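Local coordinates for alkaline serine protease AL20 (Nesterenkonia abyssinica, PDB 3CP7), which probably hydrolyses peptide bonds in secreted form as a thermostable, alkaline serine protease of the trypsin-like PA clan, at residues S126-P131 and Q139-C144; F57-D62 and G69-E74; N150-S155 and Y189-L194; G10-S15 and C23-V28. One frame throughout, in Å; residues are numbered along the deposited sequence.

Contact 1. Residues S126-P131 and Q139-C144; sequences SAYGYP and QELHSC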
loop_
_atom_site.group_PDB
_atom_site.type_symbol
_atom_site.label_atom_id
_atom_site.label_comp_id
_atom_site.label_asym_id
_atom_site.label_seq_id
_atom_site.Cartn_x
_atom_site.Cartn_y
_atom_site.Cartn_z
ATOM N N SER A 126 1.065 27.399 3.469
ATOM C CA SER A 126 1.383 27.463 4.879
ATOM C C SER A 126 1.632 26.030 5.347
ATOM O O SER A 126 0.737 25.177 5.249
ATOM C CB SER A 126 0.208 28.064 5.649
ATOM O OG SER A 126 -0.044 29.385 5.204
ATOM N N ALA A 127 2.851 25.762 5.809
ATOM C CA ALA A 127 3.252 24.415 6.243
ATOM C C ALA A 127 3.445 24.401 7.749
ATOM O O ALA A 127 3.917 25.377 8.326
ATOM C CB ALA A 127 4.529 23.988 5.544
ATOM N N TYR A 128 3.077 23.294 8.386
ATOM C CA TYR A 128 3.073 23.193 9.844
ATOM C C TYR A 128 3.763 21.929 10.302
ATOM O O TYR A 128 3.787 20.930 9.580
ATOM C CB TYR A 128 1.628 23.235 10.378
ATOM C CG TYR A 128 1.009 24.581 10.135
ATOM C CD1 TYR A 128 0.417 24.883 8.913
ATOM C CD2 TYR A 128 1.043 25.571 11.118
ATOM C CE1 TYR A 128 -0.124 26.141 8.664
ATOM C CE2 TYR A 128 0.498 26.834 10.879
ATOM C CZ TYR A 128 -0.065 27.108 9.652
ATOM O OH TYR A 128 -0.613 28.340 9.390
ATOM N N GLY A 129 4.307 21.956 11.509
ATOM C CA GLY A 129 4.858 20.741 12.079
ATOM C C GLY A 129 5.377 20.938 13.479
ATOM O O GLY A 129 5.293 22.049 14.035
ATOM N N TYR A 130 5.913 19.855 14.033
ATOM C CA TYR A 130 6.500 19.825 15.363
ATOM C C TYR A 130 8.008 19.571 15.276
ATOM O O TYR A 130 8.480 18.486 15.629
ATOM C CB TYR A 130 5.818 18.758 16.212
ATOM C CG TYR A 130 4.428 19.155 16.646
ATOM C CD1 TYR A 130 3.322 18.952 15.810
ATOM C CD2 TYR A 130 4.220 19.761 17.882
ATOM C CE1 TYR A 130 2.047 19.324 16.200
ATOM C CE2 TYR A 130 2.943 20.144 18.284
ATOM C CZ TYR A 130 1.861 19.913 17.442
ATOM O OH TYR A 130 0.593 20.278 17.829
ATOM N N PRO A 131 8.769 20.588 14.840
ATOM C CA PRO A 131 10.217 20.384 14.728
ATOM C C PRO A 131 10.812 20.098 16.109
ATOM O O PRO A 131 10.388 20.696 17.107
ATOM C CB PRO A 131 10.723 21.722 14.177
ATOM C CG PRO A 131 9.670 22.716 14.563
ATOM C CD PRO A 131 8.371 21.960 14.473
ATOM N N GLN A 139 8.048 20.416 21.133
ATOM C CA GLN A 139 6.862 20.590 21.969
ATOM C C GLN A 139 5.832 21.541 21.386
ATOM O O GLN A 139 4.708 21.621 21.895
ATOM C CB GLN A 139 7.284 21.083 23.359
ATOM C CG GLN A 139 8.277 20.170 24.054
ATOM C CD GLN A 139 7.855 18.712 24.019
ATOM O OE1 GLN A 139 6.807 18.346 24.547
ATOM N NE2 GLN A 139 8.667 17.875 23.378
ATOM N N GLU A 140 6.221 22.252 20.331
ATOM C CA GLU A 140 5.476 23.390 19.806
ATOM C C GLU A 140 5.094 23.195 18.352
ATOM O O GLU A 140 5.834 22.585 17.575
ATOM C CB GLU A 140 6.309 24.668 19.922
ATOM C CG GLU A 140 6.703 25.031 21.349
ATOM C CD GLU A 140 7.419 26.363 21.450
ATOM O OE1 GLU A 140 7.500 27.099 20.443
ATOM O OE2 GLU A 140 7.893 26.688 22.554
ATOM N N LEU A 141 3.942 23.736 17.984
ATOM C CA LEU A 141 3.544 23.807 16.589
ATOM C C LEU A 141 4.214 25.019 15.954
ATOM O O LEU A 141 4.055 26.150 16.428
ATOM C CB LEU A 141 2.028 23.916 16.486
ATOM C CG LEU A 141 1.454 23.985 15.072
ATOM C CD1 LEU A 141 1.625 22.647 14.346
ATOM C CD2 LEU A 141 -0.017 24.382 15.148
ATOM N N HIS A 142 4.984 24.773 14.901
ATOM C CA HIS A 142 5.609 25.840 14.142
ATOM C C HIS A 142 5.117 25.861 12.704
ATOM O O HIS A 142 4.503 24.896 12.228
ATOM C CB HIS A 142 7.134 25.722 14.210
ATOM C CG HIS A 142 7.685 26.092 15.547
ATOM N ND1 HIS A 142 8.028 27.386 15.873
ATOM C CD2 HIS A 142 7.897 25.352 16.660
ATOM C CE1 HIS A 142 8.454 27.421 17.123
ATOM N NE2 HIS A 142 8.383 26.203 17.624
ATOM N N SER A 143 5.381 26.960 12.014
ATOM C CA SER A 143 4.905 27.138 10.649
ATOM C C SER A 143 5.943 27.776 9.743
ATOM O O SER A 143 6.872 28.453 10.218
ATOM C CB SER A 143 3.629 27.982 10.632
ATOM O OG SER A 143 3.915 29.327 10.983
ATOM N N CYS A 144 5.742 27.573 8.447
ATOM C CA CYS A 144 6.510 28.224 7.386
ATOM C C CYS A 144 5.507 28.647 6.335
ATOM O O CYS A 144 4.448 28.034 6.205
ATOM C CB CYS A 144 7.518 27.258 6.766
ATOM S SG CYS A 144 8.753 26.661 7.914
HETATM O O HOH W 1 8.413 22.054 18.263
#
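Y130 lays its ring against the backbone of E140 and L141. L141 CA sits over one face, displaced toward the rim, Y130 CD2 comes within 3.3 Å of E140 O and Y130 CE1 meets L141 CD1 at 3.8 Å. With CG anti to the carbonyl carbon (chi1 -73°), Y130 brings its ring up to L141, and its OH is hydrogen-bonded to the Y61 carbonyl. Reducing this tyrosine to an alanine would probably open a gap beside L141 and leave the Y61 carbonyl without its hydroxyl mate.

The packing stays tight along the strands. G129 and H142 exchange two backbone bonds, H142 N reaching G129 O almost straight at 2.9 Å, and A127 pairs likewise with C144. Between these pairs Y128 CE2 presses on S143 CB at 3.3 Å.

Toward the turn the contact loosens: P131 crosses the H142 imidazole at about a right angle, P131 CG 3.8 Å from H142 CD2, and a water joins the two segments, donating to P131 O (2.7 Å) and accepting from E140 N (3.0 Å). A disulfide ties C144 to C162. The segments form the loop end of an antiparallel hairpin in the second beta-sheet domain of the trypsin-like fold.

Contact 2. Residues F57-D62 and G69-E74; sequences FAPAYD and GVWAAE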
loop_
_atom_site.group_PDB
_atom_site.type_symbol
_atom_site.label_atom_id
_atom_site.label_comp_id
_atom_site.label_asym_id
_atom_site.label_seq_id
_atom_site.Cartn_x
_atom_site.Cartn_y
_atom_site.Cartn_z
ATOM N N PHE A 57 -0.409 9.125 17.194
ATOM C CA PHE A 57 -0.729 10.478 16.763
ATOM C C PHE A 57 -1.361 11.242 17.917
ATOM O O PHE A 57 -2.285 10.741 18.555
ATOM C CB PHE A 57 -1.707 10.431 15.584
ATOM C CG PHE A 57 -2.169 11.795 15.101
ATOM C CD1 PHE A 57 -3.506 12.177 15.233
ATOM C CD2 PHE A 57 -1.273 12.679 14.489
ATOM C CE1 PHE A 57 -3.932 13.419 14.769
ATOM C CE2 PHE A 57 -1.700 13.917 14.024
ATOM C CZ PHE A 57 -3.031 14.292 14.183
ATOM N N ALA A 58 -0.846 12.440 18.181
ATOM C CA ALA A 58 -1.319 13.285 19.282
ATOM C C ALA A 58 -1.868 14.600 18.738
ATOM O O ALA A 58 -1.108 15.547 18.513
ATOM C CB ALA A 58 -0.185 13.546 20.272
ATOM N N PRO A 59 -3.194 14.665 18.516
ATOM C CA PRO A 59 -3.788 15.899 17.992
ATOM C C PRO A 59 -3.570 17.078 18.931
ATOM O O PRO A 59 -3.714 16.937 20.153
ATOM C CB PRO A 59 -5.290 15.582 17.904
ATOM C CG PRO A 59 -5.425 14.130 18.116
ATOM C CD PRO A 59 -4.178 13.589 18.720
ATOM N N ALA A 60 -3.224 18.232 18.373
ATOM C CA ALA A 60 -3.093 19.470 19.154
ATOM C C ALA A 60 -2.065 19.366 20.287
ATOM O O ALA A 60 -2.175 20.062 21.303
ATOM C CB ALA A 60 -4.473 19.920 19.706
ATOM N N TYR A 61 -1.059 18.516 20.102
ATOM C CA TYR A 61 0.048 18.403 21.056
ATOM C C TYR A 61 0.609 19.789 21.390
ATOM O O TYR A 61 0.783 20.630 20.500
ATOM C CB TYR A 61 1.148 17.530 20.451
ATOM C CG TYR A 61 2.231 17.116 21.423
ATOM C CD1 TYR A 61 3.332 17.932 21.649
ATOM C CD2 TYR A 61 2.168 15.895 22.084
ATOM C CE1 TYR A 61 4.331 17.562 22.546
ATOM C CE2 TYR A 61 3.167 15.503 22.973
ATOM C CZ TYR A 61 4.248 16.348 23.187
ATOM O OH TYR A 61 5.237 15.960 24.071
ATOM N N ASP A 62 0.879 20.027 22.675
ATOM C CA ASP A 62 1.383 21.314 23.157
ATOM C C ASP A 62 2.053 21.079 24.501
ATOM O O ASP A 62 1.373 21.040 25.530
ATOM C CB ASP A 62 0.226 22.314 23.304
ATOM C CG ASP A 62 0.681 23.688 23.780
ATOM O OD1 ASP A 62 1.876 23.880 24.076
ATOM O OD2 ASP A 62 -0.181 24.591 23.854
ATOM N N GLY A 69 -5.972 13.416 23.569
ATOM C CA GLY A 69 -5.205 12.228 23.891
ATOM C C GLY A 69 -4.325 11.759 22.754
ATOM O O GLY A 69 -3.937 12.544 21.890
ATOM N N VAL A 70 -4.020 10.467 22.769
ATOM C CA VAL A 70 -3.028 9.876 21.881
ATOM C C VAL A 70 -3.670 8.684 21.175
ATOM O O VAL A 70 -4.375 7.898 21.804
ATOM C CB VAL A 70 -1.754 9.470 22.677
ATOM C CG1 VAL A 70 -1.992 8.253 23.561
ATOM C CG2 VAL A 70 -0.597 9.226 21.760
ATOM N N TRP A 71 -3.449 8.567 19.866
ATOM C CA TRP A 71 -4.169 7.611 19.030
ATOM C C TRP A 71 -3.221 6.667 18.305
ATOM O O TRP A 71 -2.378 7.115 17.530
ATOM C CB TRP A 71 -5.020 8.385 18.006
ATOM C CG TRP A 71 -6.117 9.158 18.665
ATOM C CD1 TRP A 71 -5.983 10.276 19.444
ATOM C CD2 TRP A 71 -7.509 8.839 18.655
ATOM N NE1 TRP A 71 -7.213 10.679 19.916
ATOM C CE2 TRP A 71 -8.170 9.815 19.435
ATOM C CE3 TRP A 71 -8.266 7.829 18.048
ATOM C CZ2 TRP A 71 -9.558 9.798 19.638
ATOM C CZ3 TRP A 71 -9.644 7.817 18.240
ATOM C CH2 TRP A 71 -10.275 8.793 19.028
ATOM N N ALA A 72 -3.359 5.365 18.543
ATOM C CA ALA A 72 -2.491 4.377 17.907
ATOM C C ALA A 72 -2.941 4.074 16.484
ATOM O O ALA A 72 -4.138 4.021 16.206
ATOM C CB ALA A 72 -2.455 3.087 18.725
ATOM N N ALA A 73 -1.975 3.850 15.589
ATOM C CA ALA A 73 -2.291 3.409 14.235
ATOM C C ALA A 73 -2.732 1.950 14.186
ATOM O O ALA A 73 -2.205 1.096 14.919
ATOM C CB ALA A 73 -1.096 3.607 13.318
ATOM N N GLU A 74 -3.700 1.672 13.318
ATOM C CA GLU A 74 -4.092 0.302 12.997
ATOM C C GLU A 74 -3.583 -0.137 11.633
ATOM O O GLU A 74 -3.160 -1.277 11.475
ATOM C CB GLU A 74 -5.603 0.133 13.068
ATOM C CG GLU A 74 -6.137 0.257 14.476
ATOM C CD GLU A 74 -7.563 -0.233 14.626
ATOM O OE1 GLU A 74 -8.337 -0.186 13.641
ATOM O OE2 GLU A 74 -7.909 -0.659 15.748
HETATM O O HOH W 2 -2.753 15.066 21.956
#
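The indole of W71 turns its edge to F57 O, which lies in the ring plane 3.8 Å from W71 CD1. The P59 side chain crosses the indole at about a right angle, P59 CD 3.8 Å from W71 CD1. The phenyl ring of F57 has P59 N above one face, offset toward the rim. Because F57 CG is anti to the backbone N (chi1 177°), that ring leads away from the W71 strand and packs on V12 instead. The indole packs on helix 105-109, bonds the carbonyl of H68 through NE1 and makes a cation-pi contact with K100.

Two backbone hydrogen bonds fix the pair F57 and W71. F57 N donates to W71 O and W71 N to F57 O, each at 2.8 Å. V70 adds a weaker CA-H...O contact to F57 O.

Beyond this pair the strands part. P59 CD still touches G69 O at 3.3 Å, but the link between the two backbones then passes through one water that donates to both P59 O and G69 O, at 2.8 Å each. Residues 58-61 form a type II turn. This is the loop end of a beta hairpin, strands 55-59 and 71-78, in the closed six-stranded antiparallel barrel of a trypsin-like protease.

Contact 3. Residues N150-S155 and Y189-L194; sequences NDPMGS and YGYTFL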
loop_
_atom_site.group_PDB
_atom_site.type_symbol
_atom_site.label_atom_id
_atom_site.label_comp_id
_atom_site.label_asym_id
_atom_site.label_seq_id
_atom_site.Cartn_x
_atom_site.Cartn_y
_atom_site.Cartn_z
ATOM N N ASN A 150 10.220 24.725 -8.023
ATOM C CA ASN A 150 10.595 23.393 -8.456
ATOM C C ASN A 150 11.833 22.869 -7.745
ATOM O O ASN A 150 12.746 23.628 -7.412
ATOM C CB ASN A 150 10.830 23.380 -9.968
ATOM C CG ASN A 150 9.545 23.525 -10.767
ATOM O OD1 ASN A 150 9.576 23.989 -11.911
ATOM N ND2 ASN A 150 8.421 23.138 -10.189
ATOM N N ASP A 151 11.853 21.563 -7.525
ATOM C CA ASP A 151 13.021 20.879 -7.002
ATOM C C ASP A 151 14.242 21.232 -7.861
ATOM O O ASP A 151 14.219 20.999 -9.064
ATOM C CB ASP A 151 12.760 19.379 -7.072
ATOM C CG ASP A 151 13.952 18.552 -6.657
ATOM O OD1 ASP A 151 14.839 19.099 -5.965
ATOM O OD2 ASP A 151 13.984 17.354 -7.012
ATOM N N PRO A 152 15.313 21.778 -7.244
ATOM C CA PRO A 152 16.527 22.062 -8.038
ATOM C C PRO A 152 17.115 20.810 -8.679
ATOM O O PRO A 152 17.855 20.908 -9.664
ATOM C CB PRO A 152 17.501 22.654 -7.012
ATOM C CG PRO A 152 16.990 22.225 -5.675
ATOM C CD PRO A 152 15.481 22.177 -5.836
ATOM N N MET A 153 16.777 19.645 -8.140
ATOM C CA MET A 153 17.239 18.380 -8.689
ATOM C C MET A 153 16.398 17.894 -9.859
ATOM O O MET A 153 16.735 16.891 -10.495
ATOM C CB MET A 153 17.223 17.309 -7.614
ATOM C CG MET A 153 18.083 17.609 -6.442
ATOM S SD MET A 153 18.990 16.111 -6.157
ATOM C CE MET A 153 20.112 16.384 -7.463
ATOM N N GLY A 154 15.291 18.578 -10.126
ATOM C CA GLY A 154 14.486 18.254 -11.297
ATOM C C GLY A 154 13.390 17.226 -11.100
ATOM O O GLY A 154 12.715 16.859 -12.062
ATOM N N SER A 155 13.199 16.755 -9.866
ATOM C CA SER A 155 12.078 15.864 -9.592
ATOM C C SER A 155 10.794 16.677 -9.500
ATOM O O SER A 155 10.824 17.907 -9.574
ATOM C CB SER A 155 12.309 15.071 -8.298
ATOM O OG SER A 155 11.843 15.769 -7.146
ATOM N N TYR A 189 11.529 16.579 3.114
ATOM C CA TYR A 189 12.979 16.558 3.219
ATOM C C TYR A 189 13.581 17.904 2.876
ATOM O O TYR A 189 12.906 18.772 2.325
ATOM C CB TYR A 189 13.558 15.472 2.289
ATOM C CG TYR A 189 13.481 15.812 0.820
ATOM C CD1 TYR A 189 12.379 15.447 0.052
ATOM C CD2 TYR A 189 14.528 16.487 0.188
ATOM C CE1 TYR A 189 12.303 15.761 -1.305
ATOM C CE2 TYR A 189 14.467 16.819 -1.155
ATOM C CZ TYR A 189 13.359 16.434 -1.908
ATOM O OH TYR A 189 13.266 16.750 -3.251
ATOM N N GLY A 190 14.856 18.068 3.231
ATOM C CA GLY A 190 15.673 19.150 2.677
ATOM C C GLY A 190 16.924 18.571 2.042
ATOM O O GLY A 190 17.145 17.348 2.067
ATOM N N TYR A 191 17.734 19.457 1.463
ATOM C CA TYR A 191 19.051 19.076 0.976
ATOM C C TYR A 191 20.119 19.662 1.875
ATOM O O TYR A 191 19.997 20.794 2.339
ATOM C CB TYR A 191 19.278 19.594 -0.444
ATOM C CG TYR A 191 18.381 18.983 -1.488
ATOM C CD1 TYR A 191 18.505 17.651 -1.856
ATOM C CD2 TYR A 191 17.436 19.765 -2.149
ATOM C CE1 TYR A 191 17.673 17.092 -2.835
ATOM C CE2 TYR A 191 16.605 19.222 -3.128
ATOM C CZ TYR A 191 16.721 17.878 -3.460
ATOM O OH TYR A 191 15.909 17.321 -4.427
ATOM N N THR A 192 21.194 18.905 2.078
ATOM C CA THR A 192 22.301 19.362 2.919
ATOM C C THR A 192 22.898 20.689 2.436
ATOM O O THR A 192 23.363 21.487 3.252
ATOM C CB THR A 192 23.431 18.319 2.954
ATOM O OG1 THR A 192 23.756 17.944 1.612
ATOM C CG2 THR A 192 22.992 17.086 3.737
ATOM N N PHE A 193 22.870 20.932 1.126
ATOM C CA PHE A 193 23.464 22.150 0.550
ATOM C C PHE A 193 22.531 23.357 0.587
ATOM O O PHE A 193 22.933 24.467 0.253
ATOM C CB PHE A 193 23.912 21.899 -0.898
ATOM C CG PHE A 193 22.794 21.493 -1.821
ATOM C CD1 PHE A 193 22.567 20.158 -2.108
ATOM C CD2 PHE A 193 21.978 22.446 -2.421
ATOM C CE1 PHE A 193 21.542 19.771 -2.951
ATOM C CE2 PHE A 193 20.944 22.070 -3.256
ATOM C CZ PHE A 193 20.717 20.734 -3.523
ATOM N N LEU A 194 21.281 23.146 0.985
ATOM C CA LEU A 194 20.272 24.187 0.853
ATOM C C LEU A 194 19.571 24.426 2.188
ATOM O O LEU A 194 18.509 23.867 2.442
ATOM C CB LEU A 194 19.283 23.800 -0.257
ATOM C CG LEU A 194 18.268 24.829 -0.761
ATOM C CD1 LEU A 194 18.943 26.092 -1.314
ATOM C CD2 LEU A 194 17.348 24.208 -1.796
HETATM O O HOH W 3 12.989 14.408 -5.006
#
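An Asx turn in the type I turn from D151 to G154 supplies the carboxylate that catches Y191, on a surface loop following strand 142-150. Y191 OH donates to D151 OD1 at 2.6 Å, meeting it on the syn side, and the carboxylate and phenol planes lie only 13° apart. M153 N reaches D151 OD1 at 3.0 Å from the opposite face of the carboxylate, closing the Asx turn. D151 OD2 takes S155 N at 3.0 Å and S155 OG at 2.7 Å from opposite faces of the plane. CG, anti to the backbone N (chi1 175°), carries the carboxylate toward Y191 while both oxygens still accept from its own segment, and four donors probably stabilise its negative charge and fix its rotation. Exchanging this aspartate for an alanine would probably leave the hydroxyl of Y191 and the amides of M153 and S155 without their acceptor, setting the turn and the phenol freer to move.

M153 and P152 pack around the phenol. M153 CG approaches Y191 OH to 3.0 Å, and M153 SD makes an oblique Met-aromatic contact 4.6 Å from the Y191 ring centroid. The P152 and Y191 side chains run past each other in opposite directions, P152 CG 4.0 Å from Y191 CE2. Y191 also has Y189 CE2 over one face, 3.4 Å above the plane. A water bridges S155 OG and Y189 OH, and F199 packs against both tyrosines. The arrangement is an Asx turn within a type I beta turn, its aspartate holding a tyrosine of outermost strand 183-191 in the second sheet of the trypsin-like fold.

Contact 4. Residues G10-S15 and C23-V28; sequences GKVFFS and CSANIV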
loop_
_atom_site.group_PDB
_atom_site.type_symbol
_atom_site.label_atom_id
_atom_site.label_comp_id
_atom_site.label_asym_id
_atom_site.label_seq_id
_atom_site.Cartn_x
_atom_site.Cartn_y
_atom_site.Cartn_z
ATOM N N GLY A 10 -1.133 17.410 14.414
ATOM C CA GLY A 10 -0.639 16.765 15.623
ATOM C C GLY A 10 0.760 16.226 15.481
ATOM O O GLY A 10 1.337 16.239 14.385
ATOM N N LYS A 11 1.286 15.741 16.604
ATOM C CA LYS A 11 2.644 15.215 16.686
ATOM C C LYS A 11 2.576 13.695 16.549
ATOM O O LYS A 11 1.585 13.079 16.970
ATOM C CB LYS A 11 3.279 15.625 18.018
ATOM C CG LYS A 11 4.732 15.209 18.196
ATOM C CD LYS A 11 5.249 15.711 19.520
ATOM C CE LYS A 11 6.681 15.292 19.774
ATOM N NZ LYS A 11 7.680 16.077 19.007
ATOM N N VAL A 12 3.610 13.103 15.945
ATOM C CA VAL A 12 3.688 11.656 15.758
ATOM C C VAL A 12 4.887 11.120 16.546
ATOM O O VAL A 12 5.954 11.744 16.553
ATOM C CB VAL A 12 3.848 11.308 14.255
ATOM C CG1 VAL A 12 4.223 9.858 14.067
ATOM C CG2 VAL A 12 2.564 11.604 13.492
ATOM N N PHE A 13 4.689 9.989 17.221
ATOM C CA PHE A 13 5.778 9.229 17.832
ATOM C C PHE A 13 5.803 7.864 17.172
ATOM O O PHE A 13 4.759 7.287 16.880
ATOM C CB PHE A 13 5.548 9.044 19.337
ATOM C CG PHE A 13 5.432 10.329 20.110
ATOM C CD1 PHE A 13 4.222 11.017 20.160
ATOM C CD2 PHE A 13 6.523 10.838 20.803
ATOM C CE1 PHE A 13 4.110 12.196 20.875
ATOM C CE2 PHE A 13 6.416 12.026 21.528
ATOM C CZ PHE A 13 5.206 12.691 21.571
ATOM N N PHE A 14 6.996 7.340 16.928
ATOM C CA PHE A 14 7.118 5.968 16.426
ATOM C C PHE A 14 8.482 5.390 16.765
ATOM O O PHE A 14 9.381 6.119 17.180
ATOM C CB PHE A 14 6.826 5.893 14.913
ATOM C CG PHE A 14 7.869 6.552 14.037
ATOM C CD1 PHE A 14 8.892 5.799 13.471
ATOM C CD2 PHE A 14 7.805 7.909 13.756
ATOM C CE1 PHE A 14 9.848 6.393 12.657
ATOM C CE2 PHE A 14 8.760 8.509 12.937
ATOM C CZ PHE A 14 9.778 7.750 12.386
ATOM N N SER A 15 8.623 4.082 16.579
ATOM C CA SER A 15 9.896 3.410 16.838
ATOM C C SER A 15 10.297 2.530 15.665
ATOM O O SER A 15 9.451 2.066 14.907
ATOM C CB SER A 15 9.805 2.559 18.107
ATOM O OG SER A 15 9.518 3.367 19.231
ATOM N N CYS A 23 7.617 12.699 14.384
ATOM C CA CYS A 23 7.199 13.265 13.098
ATOM C C CYS A 23 5.979 14.150 13.369
ATOM O O CYS A 23 5.691 14.494 14.530
ATOM C CB CYS A 23 6.877 12.148 12.085
ATOM S SG CYS A 23 8.224 11.707 10.936
ATOM N N SER A 24 5.266 14.515 12.306
ATOM C CA SER A 24 4.038 15.290 12.419
ATOM C C SER A 24 3.024 14.669 11.464
ATOM O O SER A 24 3.381 13.868 10.597
ATOM C CB SER A 24 4.316 16.745 12.046
ATOM O OG SER A 24 5.320 17.320 12.881
ATOM N N ALA A 25 1.754 15.036 11.622
ATOM C CA ALA A 25 0.702 14.548 10.737
ATOM C C ALA A 25 -0.525 15.434 10.855
ATOM O O ALA A 25 -0.556 16.369 11.656
ATOM C CB ALA A 25 0.348 13.102 11.067
ATOM N N ASN A 26 -1.554 15.115 10.074
ATOM C CA ASN A 26 -2.741 15.945 10.030
ATOM C C ASN A 26 -3.978 15.133 9.704
ATOM O O ASN A 26 -3.962 14.357 8.766
ATOM C CB ASN A 26 -2.548 17.049 8.985
ATOM C CG ASN A 26 -3.681 18.066 8.986
ATOM O OD1 ASN A 26 -3.958 18.700 10.008
ATOM N ND2 ASN A 26 -4.337 18.231 7.835
ATOM N N ILE A 27 -5.055 15.337 10.467
ATOM C CA ILE A 27 -6.327 14.675 10.171
ATOM C C ILE A 27 -6.927 15.249 8.892
ATOM O O ILE A 27 -7.190 16.453 8.806
ATOM C CB ILE A 27 -7.370 14.822 11.312
ATOM C CG1 ILE A 27 -6.793 14.343 12.647
ATOM C CG2 ILE A 27 -8.648 14.052 10.960
ATOM C CD1 ILE A 27 -7.694 14.657 13.856
ATOM N N VAL A 28 -7.135 14.380 7.906
ATOM C CA VAL A 28 -7.783 14.764 6.652
ATOM C C VAL A 28 -9.160 14.112 6.587
ATOM O O VAL A 28 -9.355 13.004 7.089
ATOM C CB VAL A 28 -6.927 14.404 5.405
ATOM C CG1 VAL A 28 -5.705 15.330 5.342
ATOM C CG2 VAL A 28 -6.534 12.908 5.382
#
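V12 and C23 exchange two backbone hydrogen bonds of 2.9 Å, V12 N to C23 O and C23 N to V12 O. Both donors come from above the carbonyl plane, by 59° at C23 O. G10 and A25 form the next such pair, with G10 N to A25 O and A25 N to G10 O both at 3.0 Å. The segment axes make an angle of 130°, a strong twist.

V12, C23 and A25 share one face. V12 CG2 rests on A25 CB at 3.6 Å, and V12 CB stands 3.8 Å from C23 CB; F55 and F57 pack on V12, and F57 also on A25. F14 continues this apolar row: with CG between its backbone N and carbonyl carbon (chi1 69°), its ring turns an edge to the sulfur, F14 CE2 lying 3.8 Å from C23 SG. This is a Cys sulfur-aromatic contact, 5.1 Å from SG to the ring centroid. C23 is also joined to C42 by a disulfide.

K11 and S24 occupy the other face. S24 OG is bonded to Y130 N and G167 O, and K11 NZ reaches G138 O, so this face turns to the second domain. The whole is the strongly twisted first hairpin of the N-terminal barrel, whose C23-C42 disulfide adjoins the probable catalytic histidine, H41, as in trypsin-like proteases.

How the contacts relate
Contacts 2 and 4 are buried and belong to one barrel: strands 55-59 and 9-16 are neighbours there, A58 N bonding K11 O, and the ring of F57 packs on G10. Contact 1, partly buried, lies in the second sheet but reaches across to both, the Y130 ring packing on G10 and K11 of contact 4, and Y130 and Q139 bonding Y61 of contact 2. Contact 3 reaches the same sheet as contact 1 yet stands apart at the surface, its centre about 31 Å from that of contact 2. Chemistry follows place: paired backbone bonds hold contacts 1, 2 and 4, whereas contact 3 is crossed by a single tyrosine-carboxylate bond, with Met-aromatic and proline packing and a bridging water.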